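Local atomic coordinates of CG8862 (PDB entry 3ISM), a protein that probably cleaves DNA and RNA as a magnesium-dependent endonuclease of the non-specific DNA/RNA nuclease family, captured here with its protein inhibitor. Residues C73-D78 against R99-A104; A103-H108 against K113-T118. All coordinates share one frame; numbering follows the deposited sequence. Where two conformers were deposited one is given.

In the fold
Both contacts are buried, and both lie at the beta-beta-alpha-metal (His-Me) finger of the nuclease. Their centres lie about 9 Å apart, and they share Ala103 and Ala104, where the chain leaves strand 98-101. Interaction 1 fastens that strand to the loop 73-78 by an arginine-on-phenylalanine stack and lies against the inhibitor chain. Interaction 2 packs the loop 103-108 against residues 113-118 through small side chains, a histidine ring and backbone carbonyls, with no other protein chain touching it. Neither contact has a hydrogen bond between its two segments. The two are tied together where Lys76 NZ probably bonds to Asp116 O at 3.0 Å.

Interaction 1: residues C73-D78 against R99-A104; sequences CDFKQD and RGHMAA
In the beta-beta-alpha-metal (His-Me) finger, Arg99 and His101 of the DRGH signature both meet Phe75, which reaches strand 98-101 from the loop 73-78. The guanidinium of Arg99 lies flat on one face of the Phe75 ring, the planes 15° apart and the centres 4.0 Å apart. Its CZ sits 3.4 Å from Phe75 CD2, so the overlap is displaced toward the ring's rim. The bend of the arginine chain at CG-CD (chi3 -76°) turns the group onto the ring, and CD adds a CH-pi contact over the same face. The polar rim of the guanidinium points to other partners: NH1 bonds to Asn89, while NH2 makes a salt bridge to Asp330 of the inhibitor chain, CG4930. Tyr331 of that inhibitor chain also meets Phe75 edge-to-face, which places this stack at the interface. His101, the predicted proton acceptor, has its side chain about 4 Å from a bound magnesium ion. Phe119 packs edge-to-face with the His101 ring, and the Phe75 ring lies obliquely to His101, planes at 53°. That pair comes closest where Phe75 CE1 and His101 CE1 are 4.0 Å apart.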
loop_
_atom_site.group_PDB
_atom_site.type_symbol
_atom_site.label_atom_id
_atom_site.label_comp_id
_atom_site.label_asym_id
_atom_site.label_seq_id
_atom_site.Cartn_x
_atom_site.Cartn_y
_atom_site.Cartn_z
ATOM N N CYS B 73 -30.447 7.395 7.601
ATOM C CA CYS B 73 -29.252 6.763 7.029
ATOM C C CYS B 73 -28.441 5.942 8.019
ATOM O O CYS B 73 -28.092 6.427 9.099
ATOM C CB CYS B 73 -28.324 7.825 6.465
ATOM S SG CYS B 73 -29.087 8.975 5.366
ATOM N N ASP B 74 -28.095 4.722 7.616
ATOM C CA ASP B 74 -27.299 3.825 8.449
ATOM C C ASP B 74 -26.084 3.292 7.696
ATOM O O ASP B 74 -26.107 3.159 6.468
ATOM C CB ASP B 74 -28.144 2.653 8.952
ATOM C CG ASP B 74 -29.374 3.104 9.713
ATOM O OD1 ASP B 74 -29.218 3.776 10.764
ATOM O OD2 ASP B 74 -30.497 2.780 9.257
ATOM N N PHE B 75 -25.037 2.981 8.451
ATOM C CA PHE B 75 -23.809 2.430 7.908
ATOM C C PHE B 75 -24.070 0.988 7.476
ATOM O O PHE B 75 -24.565 0.175 8.260
ATOM C CB PHE B 75 -22.699 2.492 8.957
ATOM C CG PHE B 75 -22.333 3.897 9.389
ATOM C CD1 PHE B 75 -21.441 4.652 8.650
ATOM C CD2 PHE B 75 -22.868 4.446 10.541
ATOM C CE1 PHE B 75 -21.091 5.933 9.044
ATOM C CE2 PHE B 75 -22.527 5.728 10.941
ATOM C CZ PHE B 75 -21.635 6.473 10.191
ATOM N N LYS B 76 -23.766 0.680 6.221
ATOM C CA LYS B 76 -24.118 -0.621 5.650
ATOM C C LYS B 76 -23.043 -1.141 4.720
ATOM O O LYS B 76 -22.358 -0.344 4.059
ATOM C CB LYS B 76 -25.459 -0.537 4.918
ATOM C CG LYS B 76 -25.533 0.494 3.797
ATOM C CD LYS B 76 -26.927 1.156 3.752
ATOM C CE LYS B 76 -27.003 2.318 2.730
ATOM N NZ LYS B 76 -25.713 3.058 2.571
ATOM N N GLN B 77 -22.893 -2.468 4.673
ATOM C CA GLN B 77 -21.953 -3.121 3.749
ATOM C C GLN B 77 -22.310 -2.812 2.294
ATOM O O GLN B 77 -23.486 -2.679 1.947
ATOM C CB GLN B 77 -21.905 -4.644 3.970
ATOM C CG GLN B 77 -23.157 -5.401 3.478
ATOM C CD GLN B 77 -22.988 -6.919 3.444
ATOM O OE1 GLN B 77 -21.876 -7.434 3.347
ATOM N NE2 GLN B 77 -24.106 -7.637 3.497
ATOM N N ASP B 78 -21.290 -2.684 1.465
ATOM C CA ASP B 78 -21.461 -2.462 0.028
ATOM C C ASP B 78 -21.419 -3.810 -0.720
ATOM O O ASP B 78 -20.350 -4.425 -0.863
ATOM C CB ASP B 78 -20.363 -1.521 -0.484
ATOM C CG ASP B 78 -20.551 -1.142 -1.949
ATOM O OD1 ASP B 78 -21.376 -1.775 -2.646
ATOM O OD2 ASP B 78 -19.868 -0.198 -2.395
ATOM N N ARG B 99 -16.400 5.182 11.914
ATOM C CA ARG B 99 -16.581 4.989 10.475
ATOM C C ARG B 99 -16.612 6.375 9.843
ATOM O O ARG B 99 -17.636 7.097 9.918
ATOM C CB ARG B 99 -17.888 4.244 10.180
ATOM C CG ARG B 99 -17.941 2.847 10.769
ATOM C CD ARG B 99 -19.354 2.339 10.921
ATOM N NE ARG B 99 -20.024 2.958 12.055
ATOM C CZ ARG B 99 -21.126 2.489 12.642
ATOM N NH1 ARG B 99 -21.698 1.368 12.216
ATOM N NH2 ARG B 99 -21.651 3.144 13.668
ATOM N N GLY B 100 -15.494 6.771 9.245
ATOM C CA GLY B 100 -15.345 8.161 8.776
ATOM C C GLY B 100 -15.607 8.314 7.290
ATOM O O GLY B 100 -14.896 7.707 6.460
ATOM N N HIS B 101 -16.634 9.107 6.953
ATOM C CA HIS B 101 -16.970 9.386 5.558
ATOM C C HIS B 101 -15.766 9.993 4.834
ATOM O O HIS B 101 -15.160 10.956 5.334
ATOM C CB HIS B 101 -18.076 10.430 5.461
ATOM C CG HIS B 101 -19.442 9.940 5.809
ATOM N ND1 HIS B 101 -19.896 9.845 7.111
ATOM C CD2 HIS B 101 -20.487 9.597 5.018
ATOM C CE1 HIS B 101 -21.149 9.423 7.103
ATOM N NE2 HIS B 101 -21.532 9.269 5.847
ATOM N N MET B 102 -15.449 9.465 3.654
ATOM C CA MET B 102 -14.593 10.197 2.722
ATOM C C MET B 102 -15.409 11.265 1.968
ATOM O O MET B 102 -15.092 12.444 2.036
ATOM C CB MET B 102 -13.836 9.244 1.776
ATOM C CG MET B 102 -12.879 8.269 2.472
ATOM S SD MET B 102 -11.484 9.026 3.365
ATOM C CE MET B 102 -12.190 9.176 5.032
ATOM N N ALA B 103 -16.453 10.854 1.253
ATOM C CA ALA B 103 -17.433 11.783 0.713
ATOM C C ALA B 103 -18.458 12.028 1.820
ATOM O O ALA B 103 -19.240 11.123 2.151
ATOM C CB ALA B 103 -18.129 11.190 -0.520
ATOM N N ALA B 104 -18.434 13.231 2.399
ATOM C CA ALA B 104 -19.288 13.576 3.547
ATOM C C ALA B 104 -20.767 13.629 3.183
ATOM O O ALA B 104 -21.142 14.051 2.084
ATOM C CB ALA B 104 -18.851 14.910 4.168
#

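Interaction 2: residues A103-H108 against K113-T118; sequences AAAGNH and KHCDET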
loop_
_atom_site.group_PDB
_atom_site.type_symbol
_atom_site.label_atom_id
_atom_site.label_comp_id
_atom_site.label_asym_id
_atom_site.label_seq_id
_atom_site.Cartn_x
_atom_site.Cartn_y
_atom_site.Cartn_z
ATOM N N ALA B 103 -16.453 10.854 1.253
ATOM C CA ALA B 103 -17.433 11.783 0.713
ATOM C C ALA B 103 -18.458 12.028 1.820
ATOM O O ALA B 103 -19.240 11.123 2.151
ATOM C CB ALA B 103 -18.129 11.190 -0.520
ATOM N N ALA B 104 -18.434 13.231 2.399
ATOM C CA ALA B 104 -19.288 13.576 3.547
ATOM C C ALA B 104 -20.767 13.629 3.183
ATOM O O ALA B 104 -21.142 14.051 2.084
ATOM C CB ALA B 104 -18.851 14.910 4.168
ATOM N N ALA B 105 -21.603 13.192 4.117
ATOM C CA ALA B 105 -23.045 13.139 3.905
ATOM C C ALA B 105 -23.637 14.529 3.623
ATOM O O ALA B 105 -24.602 14.666 2.856
ATOM C CB ALA B 105 -23.703 12.510 5.108
ATOM N N GLY B 106 -23.026 15.556 4.224
ATOM C CA GLY B 106 -23.448 16.947 4.072
ATOM C C GLY B 106 -23.115 17.600 2.738
ATOM O O GLY B 106 -23.557 18.712 2.451
ATOM N N ASN B 107 -22.313 16.928 1.929
ATOM C CA ASN B 107 -21.957 17.435 0.609
ATOM C C ASN B 107 -22.991 17.006 -0.439
ATOM O O ASN B 107 -22.853 17.315 -1.633
ATOM C CB ASN B 107 -20.589 16.871 0.202
ATOM C CG ASN B 107 -19.471 17.301 1.124
ATOM O OD1 ASN B 107 -19.586 18.291 1.844
ATOM N ND2 ASN B 107 -18.365 16.565 1.090
ATOM N N HIS B 108 -24.000 16.248 -0.006
ATOM C CA HIS B 108 -24.908 15.575 -0.947
ATOM C C HIS B 108 -26.349 15.640 -0.511
ATOM O O HIS B 108 -26.912 14.661 -0.031
ATOM C CB HIS B 108 -24.444 14.134 -1.204
ATOM C CG HIS B 108 -23.004 14.059 -1.579
ATOM N ND1 HIS B 108 -22.548 14.419 -2.828
ATOM C CD2 HIS B 108 -21.906 13.772 -0.842
ATOM C CE1 HIS B 108 -21.230 14.327 -2.854
ATOM N NE2 HIS B 108 -20.815 13.939 -1.660
ATOM N N LYS B 113 -31.462 9.840 -1.425
ATOM C CA LYS B 113 -30.611 8.741 -1.904
ATOM C C LYS B 113 -29.146 9.140 -2.135
ATOM O O LYS B 113 -28.232 8.327 -1.938
ATOM C CB LYS B 113 -31.227 8.098 -3.155
ATOM C CG LYS B 113 -30.362 7.025 -3.787
ATOM C CD LYS B 113 -31.143 5.789 -4.196
ATOM C CE LYS B 113 -30.179 4.588 -4.292
ATOM N NZ LYS B 113 -30.857 3.354 -4.823
ATOM N N HIS B 114 -28.925 10.392 -2.528
ATOM C CA HIS B 114 -27.572 10.927 -2.713
ATOM C C HIS B 114 -26.800 10.855 -1.402
ATOM O O HIS B 114 -25.623 10.501 -1.383
ATOM C CB HIS B 114 -27.630 12.385 -3.192
ATOM C CG HIS B 114 -28.074 12.545 -4.613
ATOM N ND1 HIS B 114 -28.037 13.755 -5.268
ATOM C CD2 HIS B 114 -28.559 11.651 -5.506
ATOM C CE1 HIS B 114 -28.492 13.605 -6.498
ATOM N NE2 HIS B 114 -28.806 12.335 -6.670
ATOM N N CYS B 115 -27.497 11.210 -0.322
ATOM C CA CYS B 115 -26.983 11.190 1.039
ATOM C C CYS B 115 -26.854 9.749 1.545
ATOM O O CYS B 115 -25.815 9.375 2.104
ATOM C CB CYS B 115 -27.926 11.997 1.947
ATOM S SG CYS B 115 -27.324 12.237 3.636
ATOM N N ASP B 116 -27.909 8.951 1.335
ATOM C CA ASP B 116 -27.920 7.520 1.689
ATOM C C ASP B 116 -26.681 6.803 1.181
ATOM O O ASP B 116 -26.060 6.010 1.899
ATOM C CB ASP B 116 -29.153 6.817 1.104
ATOM C CG ASP B 116 -30.416 7.070 1.904
ATOM O OD1 ASP B 116 -30.309 7.387 3.102
ATOM O OD2 ASP B 116 -31.524 6.937 1.335
ATOM N N GLU B 117 -26.332 7.075 -0.072
ATOM C CA GLU B 117 -25.197 6.420 -0.709
ATOM C C GLU B 117 -23.825 6.740 -0.078
ATOM O O GLU B 117 -22.860 6.002 -0.291
ATOM C CB GLU B 117 -25.184 6.720 -2.215
ATOM C CG GLU B 117 -26.294 6.039 -3.041
ATOM C CD GLU B 117 -26.493 6.717 -4.401
ATOM O OE1 GLU B 117 -25.632 7.538 -4.789
ATOM O OE2 GLU B 117 -27.514 6.457 -5.078
ATOM N N THR B 118 -23.715 7.825 0.689
ATOM C CA THR B 118 -22.453 8.103 1.391
ATOM C C THR B 118 -22.278 7.198 2.613
ATOM O O THR B 118 -21.198 7.137 3.198
ATOM C CB THR B 118 -22.325 9.584 1.833
ATOM O OG1 THR B 118 -23.290 9.874 2.860
ATOM C CG2 THR B 118 -22.555 10.521 0.648
#
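Thr118, His108 and Ala105 carry most of this contact, which lies in the long connection between the two strands of the beta-beta-alpha-metal finger. A 3-10 turn at 105-107 packs here against residues 113-118 of the helix region. Thr118 is the wedge, and each of its side-chain atoms has work to do. At a chi1 of 68° its OG1 stands between the backbone N and the carbonyl carbon, from where it bonds back to Cys115 O over 2.7 Å, in the carbonyl plane with a C=O...O angle of 149°. Thr118 N donates to that same oxygen, giving Cys115 O two bonds from one residue. OG1 also rests on Ala105, 3.4 Å from its CA, and CB sits 3.5 Å from Ala103 O. The methyl CG2 presses obliquely on the His108 ring, 3.6 Å from CD2. With an alanine here the methyl and the hydroxyl are both gone, which is likely to open a gap beside His108 CD2 and leave Cys115 O held by the backbone N-H alone. The two ring nitrogens of His108 are gripped from outside the contact: ND1 bonds to Asp38 and NE2 to Glu55 of strand 49-57, which should fix the ring's rotation. At its other end, the backbone O of His108 packs against Cys115 CB, 3.5 Å away. Cys115 SG, swung anti to the backbone N (chi1 -173°), reaches back to the 3-10 turn and lies 3.9 Å from Ala105 CB.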